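Local coordinates for DUF2235 domain-containing protein (Pseudomonas aeruginosa, PDB 4O5P), which is a type VI secretion effector, Tle1, that acts as a phospholipase, probably hydrolysing membrane lipids through a catalytic domain related to the alpha/beta hydrolases, at residues V611-E616 with S698-A703; I485-G490 with Q636-P641. All coordinates share one frame; numbering follows the deposited sequence.

Both contacts lie within the C-terminal family region of the chain, at the two ends of a strand and the helix that follows it: strand 609-614 supplies half of contact 1, and helix 616-637 ends inside segment 636-641 of contact 2. Their centres are 36 Å apart and their nearest atoms about 20 Å, so the two do not touch. Along the chain the segments alternate, 485-490, 611-616, 636-641 and 698-703, so the two contacts cross in chain order, neither enclosing the other. Contact 1 is an antiparallel strand pair in a four-stranded sheet; contact 2 joins the ends of two helices. Together they tie both ends of the strand-helix unit 609-637 to sequence-distant parts of the same region.

Contact 1 (V611-E616 with S698-A703); sequences VFLINE and SVLATA
Leu700 lies on the same side of the strand pair as Val611 and Leu613, and a classic beta bulge puts it there. Strands 609-614 and 697-702 run antiparallel in the middle of a four-stranded sheet, and opposite Val611 the second strand spends two residues, Leu700 and Ala701, where one would do. The Leu700 chain extends away from its own N (chi1 -170°), which carries its branch to Val611 and Leu613. CD2 is shared, 4.0 Å from Val611 CG1, beside which it runs with the two side chains pointing the same way, and equally near Leu613 CG. CD1 meets Leu613 alone, 3.9 Å from its CD1, where the leucines come together at a slant. Phe294 and Leu718, from strands 294-299 and 715-723, pack against Leu700 as well.

Phe612 and Val699 form a non-hydrogen-bonded pair whose side chains diverge, yet ring atom CE1 still reaches Val699 CG2 at 3.9 Å. The carbonyl O of Ser698 sits near the ring plane at its edge, and the same oxygen takes the N-H of Leu613 at 2.9 Å. Pro779 and Ile786 of helix 779-787 lie against Phe612 and Val699 respectively. Ser698 itself turns its hydroxyl to the carbonyl O of Arg773.

The bulge shows in its hydrogen bonds as a double load on one acceptor. Val611 O takes Leu700 N at 2.7 Å, in the carbonyl plane, and Ala701 N at 3.0 Å, tilted 17° from that plane, while Val611 N returns a bond to Ala701 O at 2.8 Å.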
ATOM      1  N   VAL A 611       4.539 -16.043  -0.730  1.00 15.64           N
ATOM      2  CA  VAL A 611       4.340 -16.267   0.703  1.00 15.78           C
ATOM      3  C   VAL A 611       5.616 -16.874   1.298  1.00 15.39           C
ATOM      4  O   VAL A 611       6.202 -17.803   0.719  1.00 18.34           O
ATOM      5  CB  VAL A 611       3.182 -17.250   0.986  1.00 16.20           C
ATOM      6  CG1 VAL A 611       3.086 -17.511   2.481  1.00 18.96           C
ATOM      7  CG2 VAL A 611       1.837 -16.741   0.410  1.00 19.19           C
ATOM      8  N   PHE A 612       6.036 -16.337   2.444  1.00 15.46           N
ATOM      9  CA  PHE A 612       7.237 -16.767   3.152  1.00 18.11           C
ATOM     10  C   PHE A 612       6.887 -17.395   4.493  1.00 15.80           C
ATOM     11  O   PHE A 612       5.789 -17.199   5.006  1.00 14.86           O
ATOM     12  CB  PHE A 612       8.114 -15.564   3.508  1.00 16.37           C
ATOM     13  CG  PHE A 612       8.609 -14.787   2.340  1.00 17.78           C
ATOM     14  CD1 PHE A 612       9.645 -15.278   1.550  1.00 18.97           C
ATOM     15  CD2 PHE A 612       8.062 -13.551   2.043  1.00 15.26           C
ATOM     16  CE1 PHE A 612      10.105 -14.551   0.474  1.00 18.26           C
ATOM     17  CE2 PHE A 612       8.526 -12.818   0.976  1.00 19.12           C
ATOM     18  CZ  PHE A 612       9.555 -13.319   0.191  1.00 19.31           C
ATOM     19  N   LEU A 613       7.870 -18.092   5.067  1.00 14.99           N
ATOM     20  CA  LEU A 613       7.900 -18.477   6.479  1.00 18.28           C
ATOM     21  C   LEU A 613       9.085 -17.773   7.146  1.00 18.36           C
ATOM     22  O   LEU A 613      10.121 -17.577   6.512  1.00 16.15           O
ATOM     23  CB  LEU A 613       8.106 -19.985   6.618  1.00 17.28           C
ATOM     24  CG  LEU A 613       6.897 -20.894   6.429  1.00 18.00           C
ATOM     25  CD1 LEU A 613       7.284 -22.351   6.645  1.00 20.00           C
ATOM     26  CD2 LEU A 613       5.816 -20.472   7.383  1.00 20.44           C
ATOM     27  N   ILE A 614       8.948 -17.391   8.413  1.00 17.90           N
ATOM     28  CA  ILE A 614      10.071 -16.781   9.130  1.00 17.40           C
ATOM     29  C   ILE A 614      10.824 -17.840   9.958  1.00 20.63           C
ATOM     30  O   ILE A 614      10.327 -18.954  10.172  1.00 16.55           O
ATOM     31  CB  ILE A 614       9.614 -15.644  10.052  1.00 23.09           C
ATOM     32  CG1 ILE A 614       8.683 -16.182  11.142  1.00 20.29           C
ATOM     33  CG2 ILE A 614       8.922 -14.523   9.243  1.00 19.36           C
ATOM     34  CD1 ILE A 614       8.149 -15.107  12.049  1.00 23.49           C
ATOM     35  N   ASN A 615      12.015 -17.486  10.427  1.00 16.80           N
ATOM     36  CA  ASN A 615      12.898 -18.438  11.093  1.00 22.91           C
ATOM     37  C   ASN A 615      12.608 -18.522  12.588  1.00 20.11           C
ATOM     38  O   ASN A 615      12.449 -17.494  13.233  1.00 18.05           O
ATOM     39  CB  ASN A 615      14.357 -18.020  10.868  1.00 22.44           C
ATOM     40  CG  ASN A 615      15.343 -18.944  11.548  1.00 21.98           C
ATOM     41  OD1 ASN A 615      15.878 -18.630  12.615  1.00 22.91           O
ATOM     42  ND2 ASN A 615      15.589 -20.094  10.934  1.00 24.00           N
ATOM     43  N   GLU A 616      12.577 -19.736  13.146  1.00 21.35           N
ATOM     44  CA  GLU A 616      12.184 -19.923  14.550  1.00 20.36           C
ATOM     45  C   GLU A 616      13.169 -19.295  15.529  1.00 20.87           C
ATOM     46  O   GLU A 616      12.769 -18.600  16.472  1.00 18.87           O
ATOM     47  CB  GLU A 616      12.005 -21.408  14.883  1.00 22.24           C
ATOM     48  CG  GLU A 616      11.022 -22.148  13.977  1.00 24.50           C
ATOM     49  CD  GLU A 616      11.724 -22.918  12.869  1.00 26.88           C
ATOM     50  OE1 GLU A 616      12.365 -22.274  12.006  1.00 21.10           O
ATOM     51  OE2 GLU A 616      11.640 -24.172  12.874  1.00 26.54           O
ATOM     52  N   SER A 698      12.086 -17.729   4.203  1.00 18.24           N
ATOM     53  CA  SER A 698      12.114 -18.944   3.404  1.00 20.28           C
ATOM     54  C   SER A 698      10.926 -18.869   2.472  1.00 16.77           C
ATOM     55  O   SER A 698       9.813 -18.592   2.925  1.00 19.01           O
ATOM     56  CB  SER A 698      11.980 -20.166   4.308  1.00 16.11           C
ATOM     57  OG  SER A 698      11.754 -21.344   3.560  1.00 20.82           O
ATOM     58  N   VAL A 699      11.134 -19.119   1.183  1.00 17.79           N
ATOM     59  CA  VAL A 699      10.011 -19.027   0.249  1.00 15.58           C
ATOM     60  C   VAL A 699       9.120 -20.243   0.424  1.00 20.69           C
ATOM     61  O   VAL A 699       9.578 -21.377   0.294  1.00 14.84           O
ATOM     62  CB  VAL A 699      10.462 -18.933  -1.221  1.00 20.81           C
ATOM     63  CG1 VAL A 699       9.245 -18.877  -2.125  1.00 16.90           C
ATOM     64  CG2 VAL A 699      11.346 -17.708  -1.438  1.00 14.41           C
ATOM     65  N   LEU A 700       7.848 -20.004   0.724  1.00 18.78           N
ATOM     66  CA  LEU A 700       6.898 -21.096   0.901  1.00 22.55           C
ATOM     67  C   LEU A 700       6.159 -21.305  -0.410  1.00 21.99           C
ATOM     68  O   LEU A 700       5.884 -22.439  -0.818  1.00 19.57           O
ATOM     69  CB  LEU A 700       5.902 -20.742   2.009  1.00 19.38           C
ATOM     70  CG  LEU A 700       4.956 -21.812   2.526  1.00 26.23           C
ATOM     71  CD1 LEU A 700       5.736 -23.009   3.082  1.00 24.76           C
ATOM     72  CD2 LEU A 700       4.048 -21.199   3.592  1.00 23.94           C
ATOM     73  N   ALA A 701       5.832 -20.189  -1.059  1.00 19.89           N
ATOM     74  CA  ALA A 701       5.104 -20.241  -2.320  1.00 18.58           C
ATOM     75  C   ALA A 701       5.416 -19.009  -3.167  1.00 22.16           C
ATOM     76  O   ALA A 701       5.504 -17.895  -2.654  1.00 17.58           O
ATOM     77  CB  ALA A 701       3.612 -20.345  -2.063  1.00 19.13           C
ATOM     78  N   THR A 702       5.581 -19.212  -4.466  1.00 19.73           N
ATOM     79  CA  THR A 702       5.867 -18.110  -5.371  1.00 19.51           C
ATOM     80  C   THR A 702       5.644 -18.592  -6.795  1.00 19.83           C
ATOM     81  O   THR A 702       5.650 -19.805  -7.046  1.00 21.18           O
ATOM     82  CB  THR A 702       7.312 -17.604  -5.220  1.00 19.64           C
ATOM     83  OG1 THR A 702       7.471 -16.380  -5.944  1.00 18.44           O
ATOM     84  CG2 THR A 702       8.299 -18.620  -5.741  1.00 15.47           C
ATOM     85  N   ALA A 703       5.426 -17.646  -7.704  1.00 19.47           N
ATOM     86  CA  ALA A 703       5.205 -17.939  -9.120  1.00 18.90           C
ATOM     87  C   ALA A 703       4.072 -18.954  -9.303  1.00 23.58           C
ATOM     88  O   ALA A 703       4.084 -19.744 -10.243  1.00 24.85           O
ATOM     89  CB  ALA A 703       6.481 -18.442  -9.756  1.00 20.32           C
TER

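Contact 2 (I485-G490 with Q636-P641); sequences IDRYAG and QLFSAP
Phe638 offers one face of its ring to Asp486, and the carboxylate stacks over it with the two planes only 15° apart. The closest approach is made by the aspartate's methylene: CB stands 3.7 Å from the ring centroid, a CH-pi contact displaced toward the CZ-CE1 side of the rim, and 3.5 Å from CZ itself. The Asp486 CG, anti to the backbone N (chi1 -174°), continues across the same face to 3.7 Å from CE2. The guanidinium of Arg487 is turned quite differently, its plane 51° from the ring. CE2 of Phe638 lies over one guanidinium face, 3.7 Å from NH1, while Asp486 OD1 takes the in-plane position at its edge.

That edge contact is a salt bridge between sequence neighbours, NH1 to OD1 at 2.9 Å. It meets OD1 on the anti side, out of the carboxylate plane. A bend at chi2 brings the arginine end back beside the aspartate. Both charges have second partners: Lys495 NZ also pairs with OD1, and Asp656 OD2 with Arg487 NH2. Asp486 OD2 accepts the backbone N-H of Asp642 and lies 3.6 Å from Pro641 CA. The carboxylate is therefore held at both oxygens; these partners would be expected to fix its rotation, and the two cations probably offset its charge.

This is a junction between helix ends. Asp486 and Arg487 close helix 469-487, and Phe638 is the first residue to leave helix 616-637. Tyr634, in the last turn of that second helix, packs against Asp486, Phe638 and Pro641, and Val652 of helix 649-657 touches Arg487; beyond Pro641 the chain enters the short strand 643-644.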
ATOM      1  N   ILE A 485       3.506  -1.717  27.914  1.00 14.71           N
ATOM      2  CA  ILE A 485       3.702  -2.395  29.204  1.00 16.67           C
ATOM      3  C   ILE A 485       2.837  -1.712  30.289  1.00 20.54           C
ATOM      4  O   ILE A 485       2.276  -2.373  31.174  1.00 15.95           O
ATOM      5  CB  ILE A 485       5.189  -2.443  29.632  1.00 16.02           C
ATOM      6  CG1 ILE A 485       5.990  -3.360  28.702  1.00 15.14           C
ATOM      7  CG2 ILE A 485       5.332  -2.941  31.075  1.00 16.57           C
ATOM      8  CD1 ILE A 485       7.502  -3.171  28.838  1.00 17.97           C
ATOM      9  N   ASP A 486       2.718  -0.389  30.209  1.00 17.20           N
ATOM     10  CA  ASP A 486       1.831   0.303  31.134  1.00 19.82           C
ATOM     11  C   ASP A 486       0.373   0.303  30.688  1.00 18.99           C
ATOM     12  O   ASP A 486      -0.484  -0.151  31.433  1.00 20.89           O
ATOM     13  CB  ASP A 486       2.309   1.722  31.446  1.00 18.39           C
ATOM     14  CG  ASP A 486       1.474   2.379  32.516  1.00 21.66           C
ATOM     15  OD1 ASP A 486       0.461   3.035  32.166  1.00 20.29           O
ATOM     16  OD2 ASP A 486       1.818   2.225  33.712  1.00 18.64           O
ATOM     17  N   ARG A 487       0.078   0.797  29.484  1.00 18.00           N
ATOM     18  CA  ARG A 487      -1.318   0.961  29.076  1.00 17.04           C
ATOM     19  C   ARG A 487      -2.083  -0.347  28.771  1.00 18.05           C
ATOM     20  O   ARG A 487      -3.304  -0.377  28.868  1.00 16.66           O
ATOM     21  CB  ARG A 487      -1.429   1.906  27.869  1.00 15.68           C
ATOM     22  CG  ARG A 487      -1.648   3.383  28.216  1.00 17.86           C
ATOM     23  CD  ARG A 487      -0.466   4.047  28.951  1.00 19.16           C
ATOM     24  NE  ARG A 487      -0.696   5.497  29.020  1.00 19.57           N
ATOM     25  CZ  ARG A 487      -0.766   6.205  30.146  1.00 20.60           C
ATOM     26  NH1 ARG A 487      -0.601   5.612  31.333  1.00 21.42           N
ATOM     27  NH2 ARG A 487      -1.014   7.502  30.088  1.00 13.78           N
ATOM     28  N   TYR A 488      -1.374  -1.404  28.381  1.00 16.20           N
ATOM     29  CA  TYR A 488      -2.031  -2.673  28.051  1.00 20.21           C
ATOM     30  C   TYR A 488      -1.719  -3.715  29.112  1.00 20.56           C
ATOM     31  O   TYR A 488      -2.624  -4.363  29.622  1.00 19.50           O
ATOM     32  CB  TYR A 488      -1.579  -3.226  26.693  1.00 14.46           C
ATOM     33  CG  TYR A 488      -2.095  -2.508  25.462  1.00 14.77           C
ATOM     34  CD1 TYR A 488      -2.917  -1.387  25.564  1.00 14.21           C
ATOM     35  CD2 TYR A 488      -1.762  -2.972  24.193  1.00 18.87           C
ATOM     36  CE1 TYR A 488      -3.381  -0.740  24.435  1.00 19.54           C
ATOM     37  CE2 TYR A 488      -2.212  -2.338  23.065  1.00 15.99           C
ATOM     38  CZ  TYR A 488      -3.026  -1.220  23.189  1.00 14.99           C
ATOM     39  OH  TYR A 488      -3.494  -0.591  22.073  1.00 15.70           O
ATOM     40  N   ALA A 489      -0.440  -3.902  29.436  1.00 17.09           N
ATOM     41  CA  ALA A 489      -0.108  -4.932  30.429  1.00 20.38           C
ATOM     42  C   ALA A 489      -0.576  -4.485  31.805  1.00 21.33           C
ATOM     43  O   ALA A 489      -0.879  -5.319  32.666  1.00 19.51           O
ATOM     44  CB  ALA A 489       1.376  -5.239  30.444  1.00 19.69           C
ATOM     45  N   GLY A 490      -0.640  -3.170  32.006  1.00 20.00           N
ATOM     46  CA  GLY A 490      -1.068  -2.621  33.284  1.00 21.19           C
ATOM     47  C   GLY A 490      -2.576  -2.511  33.422  1.00 23.00           C
ATOM     48  O   GLY A 490      -3.077  -1.896  34.375  1.00 22.47           O
ATOM     49  N   GLN A 636      12.189   4.341  31.853  1.00 21.95           N
ATOM     50  CA  GLN A 636      12.493   5.745  31.634  1.00 24.45           C
ATOM     51  C   GLN A 636      11.245   6.491  31.203  1.00 25.60           C
ATOM     52  O   GLN A 636      11.203   7.720  31.231  1.00 24.19           O
ATOM     53  CB  GLN A 636      13.612   5.893  30.610  1.00 28.08           C
ATOM     54  CG  GLN A 636      14.974   6.031  31.293  1.00 39.19           C
ATOM     55  CD  GLN A 636      16.076   5.302  30.569  1.00 44.81           C
ATOM     56  OE1 GLN A 636      15.936   4.952  29.393  1.00 48.06           O
ATOM     57  NE2 GLN A 636      17.190   5.070  31.266  1.00 39.98           N
ATOM     58  N   LEU A 637      10.221   5.735  30.822  1.00 20.54           N
ATOM     59  CA  LEU A 637       8.955   6.310  30.384  1.00 18.53           C
ATOM     60  C   LEU A 637       8.052   6.642  31.582  1.00 21.31           C
ATOM     61  O   LEU A 637       7.445   7.723  31.647  1.00 20.12           O
ATOM     62  CB  LEU A 637       8.245   5.320  29.450  1.00 23.64           C
ATOM     63  CG  LEU A 637       7.389   5.929  28.336  1.00 24.73           C
ATOM     64  CD1 LEU A 637       8.120   7.086  27.679  1.00 21.58           C
ATOM     65  CD2 LEU A 637       7.030   4.900  27.283  1.00 19.40           C
ATOM     66  N   PHE A 638       7.982   5.705  32.526  1.00 18.91           N
ATOM     67  CA  PHE A 638       7.117   5.809  33.691  1.00 23.28           C
ATOM     68  C   PHE A 638       7.980   5.685  34.945  1.00 22.04           C
ATOM     69  O   PHE A 638       8.939   4.913  34.964  1.00 23.53           O
ATOM     70  CB  PHE A 638       6.035   4.702  33.680  1.00 22.91           C
ATOM     71  CG  PHE A 638       5.140   4.736  32.469  1.00 25.18           C
ATOM     72  CD1 PHE A 638       5.503   4.074  31.298  1.00 22.04           C
ATOM     73  CD2 PHE A 638       3.948   5.442  32.492  1.00 20.71           C
ATOM     74  CE1 PHE A 638       4.679   4.121  30.183  1.00 22.38           C
ATOM     75  CE2 PHE A 638       3.134   5.497  31.386  1.00 19.18           C
ATOM     76  CZ  PHE A 638       3.499   4.828  30.227  1.00 24.66           C
ATOM     77  N   SER A 639       7.661   6.447  35.983  1.00 20.50           N
ATOM     78  CA  SER A 639       8.386   6.317  37.246  1.00 22.62           C
ATOM     79  C   SER A 639       7.803   5.139  38.008  1.00 25.94           C
ATOM     80  O   SER A 639       8.516   4.420  38.706  1.00 30.55           O
ATOM     81  CB  SER A 639       8.285   7.598  38.073  1.00 16.56           C
ATOM     82  OG  SER A 639       6.960   8.102  38.056  1.00 27.75           O
ATOM     83  N   ALA A 640       6.499   4.938  37.839  1.00 28.19           N
ATOM     84  CA  ALA A 640       5.784   3.818  38.438  1.00 28.35           C
ATOM     85  C   ALA A 640       4.541   3.587  37.588  1.00 25.66           C
ATOM     86  O   ALA A 640       4.290   4.362  36.662  1.00 25.38           O
ATOM     87  CB  ALA A 640       5.401   4.155  39.882  1.00 29.72           C
ATOM     88  N   PRO A 641       3.779   2.514  37.874  1.00 27.05           N
ATOM     89  CA  PRO A 641       2.491   2.328  37.200  1.00 25.74           C
ATOM     90  C   PRO A 641       1.640   3.602  37.139  1.00 30.89           C
ATOM     91  O   PRO A 641       1.486   4.308  38.140  1.00 32.34           O
ATOM     92  CB  PRO A 641       1.814   1.268  38.068  1.00 27.83           C
ATOM     93  CG  PRO A 641       2.959   0.393  38.497  1.00 27.46           C
ATOM     94  CD  PRO A 641       4.169   1.303  38.626  1.00 27.79           C
TER